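Local coordinates for protein tail assembly chaperone (PDB 2OB9) that probably acts as a chaperone in assembly of the bacteriophage HK97 tail, at residues His20-Val25 with Gly30-Leu35; Glu41-Trp46 with Gln111-Ile116; Arg67-Asp72 with Glu99-Val104; Val74-Val79 with Glu95-Ile100; Asp78-Thr83 with Ser106-Gln111. All blocks are in the same frame, centred on the assembly; numbering follows the deposited sequence.

Contact 1: His20-Val25 with Gly30-Leu35; sequences HKTVVV and GVKVVL
The beta hairpin of strands 20-25 and 31-36 forms this contact, its two arms running antiparallel and zipped by the hydrogen-bonded pairs Lys21-Leu35 and Val23-Val33, which alternate with the non-hydrogen-bonded pairs Thr22-Val34 and Val24-Lys32. In the first, Lys21 N reaches Leu35 O at 2.8 Å, and Leu35 N returns to Lys21 O. At the centre Val23 N donates to Val33 O over 3.0 Å in a nearly straight bond (175° at the hydrogen), while Val33 N answers to Val23 O. Toward the turn, Gly30 N meets Val25 O from above the carbonyl plane; the positive phi of Gly30 (82°) suits a glycine there.

The side chains of Val23, Val25, Val33 and Leu35 share one face of the sheet, which lies against helix 103-113 through Val23, Val25 and Leu35, while Val33 rests on Leu80. Lys21 projects to this face too, and its NZ is hydrogen-bonded to Gln111 O. The other face carries Thr22, Val24, Lys32 and Val34; Thr22 CG2 touches Lys32 CB at 3.9 Å, and the aliphatic start of Lys32 also meets Val24 CG2. Leu7 of a second subunit packs on Val31 and Val33. On the helix-facing side, with Val23 CG1 anti to the backbone N (chi1 165°), Val23 CG2 falls beside that N and comes within 3.8 Å of Leu35 CD1.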
# COMPACT_ATOMS: atom_id res chain seq x y z
N HIS A 20 -6.98 -4.81 38.21
CA HIS A 20 -8.11 -4.02 38.67
C HIS A 20 -7.74 -3.29 39.95
O HIS A 20 -6.77 -3.65 40.59
CB HIS A 20 -9.36 -4.89 38.87
CG HIS A 20 -9.20 -5.98 39.90
ND1 HIS A 20 -9.76 -5.92 41.16
CD2 HIS A 20 -8.57 -7.18 39.82
CE1 HIS A 20 -9.46 -7.02 41.82
NE2 HIS A 20 -8.73 -7.80 41.04
N LYS A 21 -8.50 -2.24 40.29
CA LYS A 21 -8.26 -1.52 41.53
C LYS A 21 -9.53 -0.83 42.04
O LYS A 21 -10.48 -0.62 41.30
CB LYS A 21 -7.11 -0.49 41.38
CG LYS A 21 -7.22 0.43 40.16
CD LYS A 21 -6.17 1.54 40.24
CE LYS A 21 -6.51 2.66 39.28
NZ LYS A 21 -5.69 2.66 38.03
N THR A 22 -9.53 -0.50 43.33
CA THR A 22 -10.57 0.30 43.92
C THR A 22 -10.17 1.76 43.86
O THR A 22 -9.07 2.14 44.26
CB THR A 22 -10.88 -0.14 45.34
OG1 THR A 22 -11.32 -1.50 45.31
CG2 THR A 22 -12.00 0.71 45.94
N VAL A 23 -11.09 2.56 43.35
CA VAL A 23 -10.96 3.99 43.17
C VAL A 23 -12.16 4.67 43.88
O VAL A 23 -13.30 4.26 43.72
CB VAL A 23 -10.94 4.33 41.63
CG1 VAL A 23 -11.17 5.80 41.36
CG2 VAL A 23 -9.64 3.90 41.05
N VAL A 24 -11.86 5.69 44.69
CA VAL A 24 -12.87 6.61 45.20
C VAL A 24 -13.15 7.67 44.13
O VAL A 24 -12.21 8.19 43.51
CB VAL A 24 -12.41 7.31 46.50
CG1 VAL A 24 -13.37 8.45 46.88
CG2 VAL A 24 -12.31 6.30 47.62
N VAL A 25 -14.42 7.97 43.89
CA VAL A 25 -14.76 9.03 42.96
C VAL A 25 -15.45 10.23 43.62
O VAL A 25 -16.67 10.24 43.79
CB VAL A 25 -15.28 8.50 41.56
CG1 VAL A 25 -15.82 7.06 41.61
CG2 VAL A 25 -16.13 9.52 40.74
N GLY A 30 -18.12 10.45 46.62
CA GLY A 30 -17.14 9.68 47.38
C GLY A 30 -17.29 8.19 47.17
O GLY A 30 -16.56 7.42 47.76
N VAL A 31 -18.20 7.77 46.29
CA VAL A 31 -18.47 6.34 46.03
C VAL A 31 -17.22 5.65 45.53
O VAL A 31 -16.43 6.24 44.77
CB VAL A 31 -19.69 6.14 45.02
CG1 VAL A 31 -19.28 6.40 43.55
CG2 VAL A 31 -20.34 4.78 45.16
N LYS A 32 -17.02 4.41 45.96
CA LYS A 32 -15.95 3.60 45.44
C LYS A 32 -16.50 2.77 44.28
O LYS A 32 -17.64 2.30 44.33
CB LYS A 32 -15.37 2.65 46.48
CG LYS A 32 -14.72 3.26 47.68
CD LYS A 32 -14.48 2.16 48.75
CE LYS A 32 -15.67 2.10 49.76
NZ LYS A 32 -15.75 0.86 50.65
N VAL A 33 -15.67 2.64 43.24
CA VAL A 33 -15.92 1.78 42.09
C VAL A 33 -14.68 0.92 41.95
O VAL A 33 -13.67 1.17 42.61
CB VAL A 33 -16.16 2.60 40.76
CG1 VAL A 33 -17.32 3.57 40.93
CG2 VAL A 33 -14.85 3.32 40.24
N VAL A 34 -14.78 -0.11 41.12
CA VAL A 34 -13.65 -0.93 40.77
C VAL A 34 -13.40 -0.71 39.28
O VAL A 34 -14.31 -0.77 38.47
CB VAL A 34 -13.92 -2.43 41.10
CG1 VAL A 34 -12.90 -3.33 40.41
CG2 VAL A 34 -13.91 -2.68 42.63
N LEU A 35 -12.17 -0.41 38.95
CA LEU A 35 -11.73 -0.26 37.58
C LEU A 35 -10.90 -1.49 37.21
O LEU A 35 -9.96 -1.85 37.92
CB LEU A 35 -10.85 1.02 37.43
CG LEU A 35 -11.50 2.39 37.66
CD1 LEU A 35 -10.53 3.53 37.33
CD2 LEU A 35 -12.83 2.57 36.88

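Contact 2: Glu41-Trp46 with Gln111-Ile116; sequences EAWLRW and QALDLI
Trp43, on helix 40-49, meets Leu113 and Ile116 near the end of helix 103-113 through the benzo part of its indole. Its CG lies beside the backbone N (chi1 -80°), and from there the ring extends across to the other segment. Ile116 comes from the opposite direction and brings CD1 to the ring edge, near its plane, 3.3 Å from Trp43 CZ2. Leu113 approaches obliquely, and its CD2 sits equally far, 3.8 Å, from Trp43 CZ2 and from Trp43 CH2. Two methyl groups thus share one corner of the indole, with Pro38 touching all three side chains. One helical turn further on, Trp46 turns its side chain to Ala71 and Leu75 of helix 61-79, and its CE3 borders the edge of the Trp43 ring. Ala119 of a second subunit packs on both Trp46 and Leu113. No hydrogen bond crosses between the two segments, so the partly exposed contact rests on van der Waals packing of two methyl groups against the benzo part of the indole, Ile116 CD1 at its edge.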
# COMPACT_ATOMS: atom_id res chain seq x y z
N GLU A 41 -12.47 -8.75 24.37
CA GLU A 41 -13.77 -8.55 23.69
C GLU A 41 -14.16 -7.06 23.63
O GLU A 41 -15.09 -6.69 22.90
CB GLU A 41 -14.87 -9.32 24.43
CG GLU A 41 -15.03 -10.78 23.99
CD GLU A 41 -15.11 -11.78 25.14
OE1 GLU A 41 -14.88 -11.40 26.32
OE2 GLU A 41 -15.39 -12.97 24.84
N ALA A 42 -13.48 -6.23 24.40
CA ALA A 42 -13.71 -4.79 24.37
C ALA A 42 -12.62 -4.08 23.58
O ALA A 42 -12.91 -3.21 22.77
CB ALA A 42 -13.81 -4.24 25.76
N TRP A 43 -11.36 -4.44 23.80
CA TRP A 43 -10.31 -3.94 22.92
C TRP A 43 -10.63 -4.34 21.48
O TRP A 43 -10.23 -3.65 20.54
CB TRP A 43 -8.96 -4.52 23.28
CG TRP A 43 -8.30 -3.91 24.40
CD1 TRP A 43 -7.93 -4.53 25.56
CD2 TRP A 43 -7.87 -2.56 24.51
NE1 TRP A 43 -7.30 -3.63 26.40
CE2 TRP A 43 -7.26 -2.41 25.77
CE3 TRP A 43 -7.97 -1.45 23.67
CZ2 TRP A 43 -6.74 -1.19 26.20
CZ3 TRP A 43 -7.46 -0.25 24.11
CH2 TRP A 43 -6.84 -0.13 25.34
N LEU A 44 -11.32 -5.48 21.33
CA LEU A 44 -11.93 -5.89 20.07
C LEU A 44 -12.67 -4.71 19.41
O LEU A 44 -12.21 -4.15 18.41
CB LEU A 44 -12.91 -7.04 20.34
CG LEU A 44 -13.77 -7.65 19.23
CD1 LEU A 44 -13.13 -8.92 18.70
CD2 LEU A 44 -15.18 -7.92 19.77
N ARG A 45 -13.80 -4.33 19.99
CA ARG A 45 -14.61 -3.27 19.41
C ARG A 45 -13.86 -1.94 19.28
O ARG A 45 -14.07 -1.21 18.31
CB ARG A 45 -15.92 -3.11 20.18
CG ARG A 45 -17.01 -2.53 19.30
CD ARG A 45 -18.28 -2.27 20.06
NE ARG A 45 -19.30 -1.74 19.15
CZ ARG A 45 -20.56 -1.49 19.48
NH1 ARG A 45 -20.99 -1.70 20.72
NH2 ARG A 45 -21.40 -1.02 18.55
N TRP A 46 -12.99 -1.62 20.23
CA TRP A 46 -12.29 -0.34 20.21
C TRP A 46 -11.54 -0.04 18.91
O TRP A 46 -11.58 1.09 18.43
CB TRP A 46 -11.35 -0.19 21.39
CG TRP A 46 -11.07 1.23 21.76
CD1 TRP A 46 -11.98 2.15 22.12
CD2 TRP A 46 -9.78 1.87 21.87
NE1 TRP A 46 -11.37 3.34 22.43
CE2 TRP A 46 -10.01 3.20 22.29
CE3 TRP A 46 -8.46 1.45 21.65
CZ2 TRP A 46 -8.98 4.12 22.51
CZ3 TRP A 46 -7.42 2.37 21.86
CH2 TRP A 46 -7.69 3.69 22.29
N GLN A 111 -7.61 6.26 33.93
CA GLN A 111 -7.17 5.56 35.10
C GLN A 111 -7.22 4.04 34.84
O GLN A 111 -6.23 3.35 35.10
CB GLN A 111 -8.04 5.97 36.28
CG GLN A 111 -7.31 6.23 37.58
CD GLN A 111 -8.23 6.71 38.71
OE1 GLN A 111 -7.91 6.52 39.90
NE2 GLN A 111 -9.34 7.32 38.36
N ALA A 112 -8.33 3.53 34.27
CA ALA A 112 -8.42 2.08 33.93
C ALA A 112 -7.36 1.59 32.92
O ALA A 112 -6.77 0.52 33.10
CB ALA A 112 -9.82 1.71 33.45
N LEU A 113 -7.15 2.38 31.86
CA LEU A 113 -6.13 2.09 30.85
C LEU A 113 -4.70 2.17 31.41
O LEU A 113 -3.85 1.52 30.90
CB LEU A 113 -6.29 2.96 29.57
CG LEU A 113 -7.67 2.90 28.87
CD1 LEU A 113 -7.74 3.77 27.62
CD2 LEU A 113 -8.06 1.47 28.58
N ASP A 114 -4.48 2.95 32.48
CA ASP A 114 -3.21 2.94 33.24
C ASP A 114 -2.77 1.57 33.78
O ASP A 114 -1.61 1.38 34.08
CB ASP A 114 -3.27 3.90 34.44
CG ASP A 114 -2.96 5.36 34.09
OD1 ASP A 114 -2.36 5.63 33.01
OD2 ASP A 114 -3.32 6.23 34.92
N LEU A 115 -3.71 0.65 33.95
CA LEU A 115 -3.41 -0.65 34.55
C LEU A 115 -2.63 -1.53 33.60
O LEU A 115 -1.85 -2.36 34.05
CB LEU A 115 -4.68 -1.37 35.00
CG LEU A 115 -5.51 -0.75 36.12
CD1 LEU A 115 -6.89 -1.31 36.08
CD2 LEU A 115 -4.87 -1.02 37.45
N ILE A 116 -2.85 -1.36 32.31
CA ILE A 116 -2.13 -2.10 31.28
C ILE A 116 -0.71 -1.57 31.15
O ILE A 116 0.20 -2.34 30.83
CB ILE A 116 -2.81 -1.96 29.92
CG1 ILE A 116 -4.25 -2.42 29.98
CG2 ILE A 116 -2.05 -2.73 28.84
CD1 ILE A 116 -5.10 -1.64 29.04

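Contact 3: Arg67-Asp72 with Glu99-Val104; sequences RNLCAD and EIYGPV
Tyr101, buried in the link between helices 94-98 and 103-113, supplies the whole second side of this contact, and Leu69 and Asp72 of helix 61-79 supply the first. The close part is at the phenol ring. The Leu69 and Tyr101 side chains run antiparallel alongside one another, and Leu69 CD1 reaches Tyr101 CD2 at 3.8 Å and Tyr101 CE2 at 4.1 Å. Further along the ring, Asp72 CB comes to 3.7 Å from Tyr101 OH. Tyr101 CG is trans across the CA-CB bond from its own N (chi1 -170°), an extended setting that carries the ring toward the helix. Asp72 meets the tyrosine through its methylene alone. Its carboxylate is engaged differently: OD2 accepts a hydrogen bond from Ala119 N of a second subunit, which gives this buried acid a polar partner across the subunit boundary.

The closest CA pair, Leu69 and Tyr101, is still 8.7 Å apart, so side chains bridge the gap. The looser side is that of the partly exposed Leu69, and the residues flanking Tyr101 make no contact with 67-72; Pro103 there packs on Gly17 of the second subunit. Gly102 is the N-cap residue of helix 103-113, while the Tyr101 hydroxyl also touches Ser106 and Leu109 of that helix. The arrangement is that of a helix-to-helix connection whose aromatic side chain is inserted between two packed helices of an alpha+beta subunit.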
# COMPACT_ATOMS: atom_id res chain seq x y z
N ARG A 67 -16.19 9.53 16.50
CA ARG A 67 -15.95 8.11 16.55
C ARG A 67 -14.96 7.74 17.66
O ARG A 67 -15.06 6.65 18.23
CB ARG A 67 -15.52 7.58 15.17
CG ARG A 67 -14.06 7.65 14.94
CD ARG A 67 -13.72 7.58 13.48
NE ARG A 67 -12.27 7.46 13.37
CZ ARG A 67 -11.58 7.66 12.26
NH1 ARG A 67 -12.21 8.01 11.14
NH2 ARG A 67 -10.26 7.53 12.29
N ASN A 68 -14.07 8.65 18.02
CA ASN A 68 -13.19 8.43 19.17
C ASN A 68 -13.97 8.47 20.46
O ASN A 68 -13.71 7.72 21.41
CB ASN A 68 -12.02 9.42 19.16
CG ASN A 68 -10.91 8.98 18.19
OD1 ASN A 68 -10.29 7.91 18.36
ND2 ASN A 68 -10.64 9.80 17.19
N LEU A 69 -14.97 9.33 20.49
CA LEU A 69 -15.90 9.40 21.60
C LEU A 69 -16.70 8.09 21.72
O LEU A 69 -16.71 7.51 22.78
CB LEU A 69 -16.81 10.61 21.45
CG LEU A 69 -17.81 10.79 22.59
CD1 LEU A 69 -17.10 11.40 23.85
CD2 LEU A 69 -19.03 11.63 22.08
N CYS A 70 -17.35 7.67 20.65
CA CYS A 70 -18.01 6.36 20.57
C CYS A 70 -17.17 5.19 21.03
O CYS A 70 -17.66 4.33 21.76
CB CYS A 70 -18.47 6.07 19.14
SG CYS A 70 -19.67 7.22 18.61
N ALA A 71 -15.94 5.14 20.54
CA ALA A 71 -14.98 4.11 20.93
C ALA A 71 -14.63 4.23 22.40
O ALA A 71 -14.54 3.20 23.10
CB ALA A 71 -13.73 4.22 20.10
N ASP A 72 -14.43 5.47 22.89
CA ASP A 72 -14.11 5.68 24.30
C ASP A 72 -15.27 5.17 25.16
O ASP A 72 -15.07 4.45 26.15
CB ASP A 72 -13.80 7.15 24.63
CG ASP A 72 -12.42 7.59 24.17
OD1 ASP A 72 -11.68 6.77 23.58
OD2 ASP A 72 -12.07 8.78 24.35
N GLU A 99 -24.74 9.74 25.66
CA GLU A 99 -25.32 11.08 25.86
C GLU A 99 -24.96 11.82 27.16
O GLU A 99 -25.07 13.06 27.22
CB GLU A 99 -26.84 11.13 25.61
CG GLU A 99 -27.69 10.05 26.22
CD GLU A 99 -29.19 10.37 26.10
OE1 GLU A 99 -29.62 11.47 26.53
OE2 GLU A 99 -29.94 9.51 25.57
N ILE A 100 -24.48 11.09 28.17
CA ILE A 100 -24.07 11.70 29.42
C ILE A 100 -22.57 11.66 29.65
O ILE A 100 -22.09 12.22 30.62
CB ILE A 100 -24.82 11.11 30.71
CG1 ILE A 100 -23.99 10.05 31.49
CG2 ILE A 100 -26.31 10.80 30.44
CD1 ILE A 100 -23.81 8.65 30.96
N TYR A 101 -21.84 10.96 28.79
CA TYR A 101 -20.40 10.82 28.95
C TYR A 101 -19.69 12.18 28.95
O TYR A 101 -19.80 12.98 28.01
CB TYR A 101 -19.85 9.92 27.85
CG TYR A 101 -18.41 9.46 27.97
CD1 TYR A 101 -18.09 8.23 28.58
CD2 TYR A 101 -17.37 10.20 27.40
CE1 TYR A 101 -16.75 7.78 28.64
CE2 TYR A 101 -16.04 9.76 27.45
CZ TYR A 101 -15.74 8.55 28.08
OH TYR A 101 -14.43 8.10 28.14
N GLY A 102 -18.94 12.42 30.02
CA GLY A 102 -18.20 13.65 30.15
C GLY A 102 -16.92 13.45 30.93
O GLY A 102 -16.38 12.33 30.96
N PRO A 103 -16.40 14.53 31.53
CA PRO A 103 -15.07 14.61 32.13
C PRO A 103 -14.72 13.51 33.17
O PRO A 103 -13.61 12.99 33.15
CB PRO A 103 -15.06 16.00 32.79
CG PRO A 103 -15.99 16.80 31.94
CD PRO A 103 -17.11 15.82 31.60
N VAL A 104 -15.64 13.18 34.06
CA VAL A 104 -15.42 12.14 35.06
C VAL A 104 -15.25 10.76 34.42
O VAL A 104 -14.27 10.06 34.70
CB VAL A 104 -16.52 12.15 36.18
CG1 VAL A 104 -16.31 11.00 37.19
CG2 VAL A 104 -16.55 13.50 36.87

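Contact 4: Val74-Val79 with Glu95-Ile100; sequences VLFIDV and EQVREI
Val97 has the most surface buried here, followed by Ile77 and then Phe76, and these three apolar side chains carry the contact between helix 61-79 and the short helix 94-98. Val97 divides its branches between the two partners. CG1, the branch that extends away from the backbone N (chi1 175°), approaches Phe76 CD2 at 4.0 Å; the two side chains stand roughly at right angles. CG2 and CB take the other partner: Ile77 lies alongside Val97, pointing the other way, its CG1 4.0 Å from Val97 CG2 and its CD1 4.0 Å from Val97 CB. No hydrogen bond crosses the segments. Phe76 is further held by the ring of His105, the two planes inclined at about 65°, and Phe89 packs on Val97. On the flank of the short helix, Arg98 forms a salt bridge with Glu94, the guanidinium having Glu95 CA over one face. The result is a buried helix-helix contact, with one valine fitted between two consecutive residues of the longer helix.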
# COMPACT_ATOMS: atom_id res chain seq x y z
N VAL A 74 -17.32 2.77 24.73
CA VAL A 74 -17.30 1.30 24.64
C VAL A 74 -16.27 0.68 25.55
O VAL A 74 -16.55 -0.33 26.21
CB VAL A 74 -17.04 0.84 23.16
CG1 VAL A 74 -16.30 -0.54 23.06
CG2 VAL A 74 -18.32 0.85 22.38
N LEU A 75 -15.08 1.26 25.57
CA LEU A 75 -14.10 0.86 26.54
C LEU A 75 -14.59 1.20 27.94
O LEU A 75 -14.38 0.43 28.88
CB LEU A 75 -12.72 1.52 26.26
CG LEU A 75 -11.71 0.84 25.36
CD1 LEU A 75 -10.36 1.58 25.39
CD2 LEU A 75 -11.56 -0.62 25.76
N PHE A 76 -15.20 2.37 28.11
CA PHE A 76 -15.64 2.81 29.46
C PHE A 76 -16.62 1.85 30.13
O PHE A 76 -16.51 1.51 31.34
CB PHE A 76 -16.26 4.21 29.42
CG PHE A 76 -16.87 4.64 30.75
CD1 PHE A 76 -16.06 5.05 31.81
CD2 PHE A 76 -18.25 4.61 30.94
CE1 PHE A 76 -16.62 5.43 33.04
CE2 PHE A 76 -18.82 5.00 32.19
CZ PHE A 76 -17.99 5.42 33.21
N ILE A 77 -17.62 1.47 29.36
CA ILE A 77 -18.64 0.58 29.80
C ILE A 77 -18.02 -0.75 30.25
O ILE A 77 -18.53 -1.39 31.14
CB ILE A 77 -19.61 0.40 28.67
CG1 ILE A 77 -20.59 1.57 28.66
CG2 ILE A 77 -20.30 -0.94 28.71
CD1 ILE A 77 -21.22 1.76 27.27
N ASP A 78 -16.90 -1.11 29.64
CA ASP A 78 -16.27 -2.36 29.93
C ASP A 78 -15.36 -2.29 31.13
O ASP A 78 -15.21 -3.26 31.88
CB ASP A 78 -15.49 -2.80 28.70
CG ASP A 78 -15.00 -4.24 28.83
OD1 ASP A 78 -15.85 -5.16 28.84
OD2 ASP A 78 -13.76 -4.40 28.91
N VAL A 79 -14.72 -1.15 31.35
CA VAL A 79 -13.81 -1.05 32.48
C VAL A 79 -14.46 -0.81 33.83
O VAL A 79 -13.86 -1.10 34.84
CB VAL A 79 -12.66 -0.02 32.23
CG1 VAL A 79 -11.96 -0.33 30.93
CG2 VAL A 79 -13.17 1.44 32.29
N GLU A 95 -25.28 3.54 23.95
CA GLU A 95 -25.95 4.73 23.46
C GLU A 95 -26.54 5.61 24.56
O GLU A 95 -26.46 6.84 24.46
CB GLU A 95 -27.05 4.28 22.47
CG GLU A 95 -27.58 2.87 22.82
CD GLU A 95 -26.89 1.70 22.08
OE1 GLU A 95 -26.79 1.71 20.83
OE2 GLU A 95 -26.51 0.73 22.77
N GLN A 96 -27.11 5.00 25.59
CA GLN A 96 -27.54 5.69 26.81
C GLN A 96 -26.36 6.39 27.49
O GLN A 96 -26.47 7.52 27.92
CB GLN A 96 -28.16 4.69 27.81
CG GLN A 96 -29.58 4.17 27.47
CD GLN A 96 -29.71 3.45 26.12
OE1 GLN A 96 -28.97 2.51 25.83
NE2 GLN A 96 -30.66 3.90 25.29
N VAL A 97 -25.23 5.70 27.60
CA VAL A 97 -24.02 6.25 28.25
C VAL A 97 -23.38 7.37 27.42
O VAL A 97 -22.92 8.36 27.96
CB VAL A 97 -22.97 5.12 28.61
CG1 VAL A 97 -21.67 5.71 29.17
CG2 VAL A 97 -23.57 4.11 29.59
N ARG A 98 -23.35 7.19 26.10
CA ARG A 98 -22.87 8.20 25.15
C ARG A 98 -23.45 9.62 25.34
O ARG A 98 -22.71 10.60 25.23
CB ARG A 98 -23.08 7.72 23.70
CG ARG A 98 -21.82 7.80 22.82
CD ARG A 98 -22.14 7.62 21.31
NE ARG A 98 -22.36 6.22 20.94
CZ ARG A 98 -23.36 5.77 20.18
NH1 ARG A 98 -24.26 6.61 19.68
NH2 ARG A 98 -23.45 4.48 19.90
N GLU A 99 -24.74 9.74 25.66
CA GLU A 99 -25.32 11.08 25.86
C GLU A 99 -24.96 11.82 27.16
O GLU A 99 -25.07 13.06 27.22
CB GLU A 99 -26.84 11.13 25.61
CG GLU A 99 -27.69 10.05 26.22
CD GLU A 99 -29.19 10.37 26.10
OE1 GLU A 99 -29.62 11.47 26.53
OE2 GLU A 99 -29.94 9.51 25.57
N ILE A 100 -24.48 11.09 28.17
CA ILE A 100 -24.07 11.70 29.42
C ILE A 100 -22.57 11.66 29.65
O ILE A 100 -22.09 12.22 30.62
CB ILE A 100 -24.82 11.11 30.71
CG1 ILE A 100 -23.99 10.05 31.49
CG2 ILE A 100 -26.31 10.80 30.44
CD1 ILE A 100 -23.81 8.65 30.96

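Contact 5: Asp78-Thr83 with Ser106-Gln111; sequences DVLCDT and SRLLKQ
This is a buried apolar contact near the middle of the subunit, where helix 61-79 gives way to strand 80-81 and both lie beside helix 103-113. Val79, the last residue of helix 61-79, faces helix 103-113, and its CG2 stands 4.3 Å from Leu109 CD1. The next residue, Leu80, is the first to leave helical geometry. Its first torsion is trans (chi1 -174°), which brings CD1 to 4.3 Å from Leu108 CD1. Two neighbouring residues therefore meet two neighbouring leucines, methyl to methyl, without a hydrogen bond between the segments. The site is a sheet-helix junction of the alpha+beta fold: Cys81 is backbone-bonded to Val34 in the hairpin, and Leu80 also packs on Val33 and Leu35, while Leu108 touches Val23. At the start of the segment Asp78 is salt-bridged to Arg36. Across the helix, Ser106 OG and Lys110 NZ are hydrogen-bonded to Asn117 and Asn118, respectively, of a second subunit.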
# COMPACT_ATOMS: atom_id res chain seq x y z
N ASP A 78 -16.90 -1.11 29.64
CA ASP A 78 -16.27 -2.36 29.93
C ASP A 78 -15.36 -2.29 31.13
O ASP A 78 -15.21 -3.26 31.88
CB ASP A 78 -15.49 -2.80 28.70
CG ASP A 78 -15.00 -4.24 28.83
OD1 ASP A 78 -15.85 -5.16 28.84
OD2 ASP A 78 -13.76 -4.40 28.91
N VAL A 79 -14.72 -1.15 31.35
CA VAL A 79 -13.81 -1.05 32.48
C VAL A 79 -14.46 -0.81 33.83
O VAL A 79 -13.86 -1.10 34.84
CB VAL A 79 -12.66 -0.02 32.23
CG1 VAL A 79 -11.96 -0.33 30.93
CG2 VAL A 79 -13.17 1.44 32.29
N LEU A 80 -15.68 -0.27 33.84
CA LEU A 80 -16.29 0.26 35.08
C LEU A 80 -17.15 -0.75 35.79
O LEU A 80 -18.14 -1.22 35.24
CB LEU A 80 -17.14 1.53 34.81
CG LEU A 80 -17.71 2.23 36.06
CD1 LEU A 80 -16.56 2.95 36.80
CD2 LEU A 80 -18.86 3.22 35.73
N CYS A 81 -16.78 -1.04 37.04
CA CYS A 81 -17.41 -2.08 37.84
C CYS A 81 -17.79 -1.52 39.20
O CYS A 81 -17.22 -0.53 39.65
CB CYS A 81 -16.46 -3.28 37.99
SG CYS A 81 -16.07 -4.19 36.46
N ASP A 82 -18.77 -2.15 39.84
CA ASP A 82 -19.09 -1.85 41.23
C ASP A 82 -18.13 -2.59 42.18
O ASP A 82 -17.28 -3.35 41.72
CB ASP A 82 -20.58 -2.14 41.52
CG ASP A 82 -20.93 -3.64 41.50
OD1 ASP A 82 -20.06 -4.50 41.63
OD2 ASP A 82 -22.12 -3.97 41.38
N THR A 83 -18.25 -2.39 43.48
CA THR A 83 -17.32 -3.00 44.44
C THR A 83 -17.46 -4.53 44.60
O THR A 83 -16.54 -5.21 45.05
CB THR A 83 -17.35 -2.30 45.82
OG1 THR A 83 -18.69 -2.31 46.33
CG2 THR A 83 -16.86 -0.84 45.69
N SER A 106 -14.42 10.02 31.44
CA SER A 106 -13.26 9.96 30.60
C SER A 106 -11.97 9.89 31.43
O SER A 106 -11.02 9.26 31.03
CB SER A 106 -13.28 11.11 29.59
OG SER A 106 -12.57 12.23 30.09
N ARG A 107 -11.98 10.50 32.61
CA ARG A 107 -10.86 10.42 33.58
C ARG A 107 -10.82 9.03 34.24
O ARG A 107 -9.76 8.53 34.59
CB ARG A 107 -11.04 11.48 34.66
CG ARG A 107 -9.90 11.53 35.68
CD ARG A 107 -10.16 12.47 36.91
NE ARG A 107 -11.30 12.08 37.78
CZ ARG A 107 -11.29 11.05 38.63
NH1 ARG A 107 -10.22 10.25 38.72
NH2 ARG A 107 -12.36 10.80 39.40
N LEU A 108 -11.98 8.40 34.41
CA LEU A 108 -12.04 7.03 34.92
C LEU A 108 -11.58 6.03 33.85
O LEU A 108 -10.85 5.10 34.18
CB LEU A 108 -13.46 6.67 35.47
CG LEU A 108 -13.85 7.31 36.81
CD1 LEU A 108 -15.30 7.03 37.14
CD2 LEU A 108 -12.95 6.84 37.98
N LEU A 109 -11.95 6.24 32.59
CA LEU A 109 -11.39 5.44 31.51
C LEU A 109 -9.85 5.46 31.51
O LEU A 109 -9.23 4.39 31.43
CB LEU A 109 -11.94 5.85 30.15
CG LEU A 109 -11.44 5.13 28.87
CD1 LEU A 109 -11.54 3.60 29.00
CD2 LEU A 109 -12.28 5.58 27.66
N LYS A 110 -9.24 6.66 31.57
CA LYS A 110 -7.78 6.80 31.58
C LYS A 110 -7.12 6.05 32.72
O LYS A 110 -6.17 5.33 32.51
CB LYS A 110 -7.36 8.27 31.59
CG LYS A 110 -7.32 8.85 30.19
CD LYS A 110 -7.26 10.35 30.21
CE LYS A 110 -7.44 10.92 28.81
NZ LYS A 110 -6.16 10.93 28.02
N GLN A 111 -7.61 6.26 33.93
CA GLN A 111 -7.17 5.56 35.10
C GLN A 111 -7.22 4.04 34.84
O GLN A 111 -6.23 3.35 35.10
CB GLN A 111 -8.04 5.97 36.28
CG GLN A 111 -7.31 6.23 37.58
CD GLN A 111 -8.23 6.71 38.71
OE1 GLN A 111 -7.91 6.52 39.90
NE2 GLN A 111 -9.34 7.32 38.36

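How the contacts relate
Helix 103-113 and its flanks tie most of these contacts together. Contacts 2 and 5 share Gln111, and Ala112 CB of the one lies 3.5 Å from Val79 CB of the other. The hairpin of contact 1 is set against the same helix and also reaches contact 3, where Val25 CG2 is 3.9 Å from Val104 CG1. Contacts 1 and 5, with centres about 8 Å apart, belong to one sheet, strand 80-81 adding to the hairpin. Contacts 3 and 4, with centres about 7 Å apart, share Glu99 and Ile100, and Tyr101 CE1 touches Phe76 CB. Leu109 of contact 5 reaches both, through Tyr101 and Leu75. Contacts 3, 4 and 5 are nested within the loop that contact 2 closes. All five touch a second subunit.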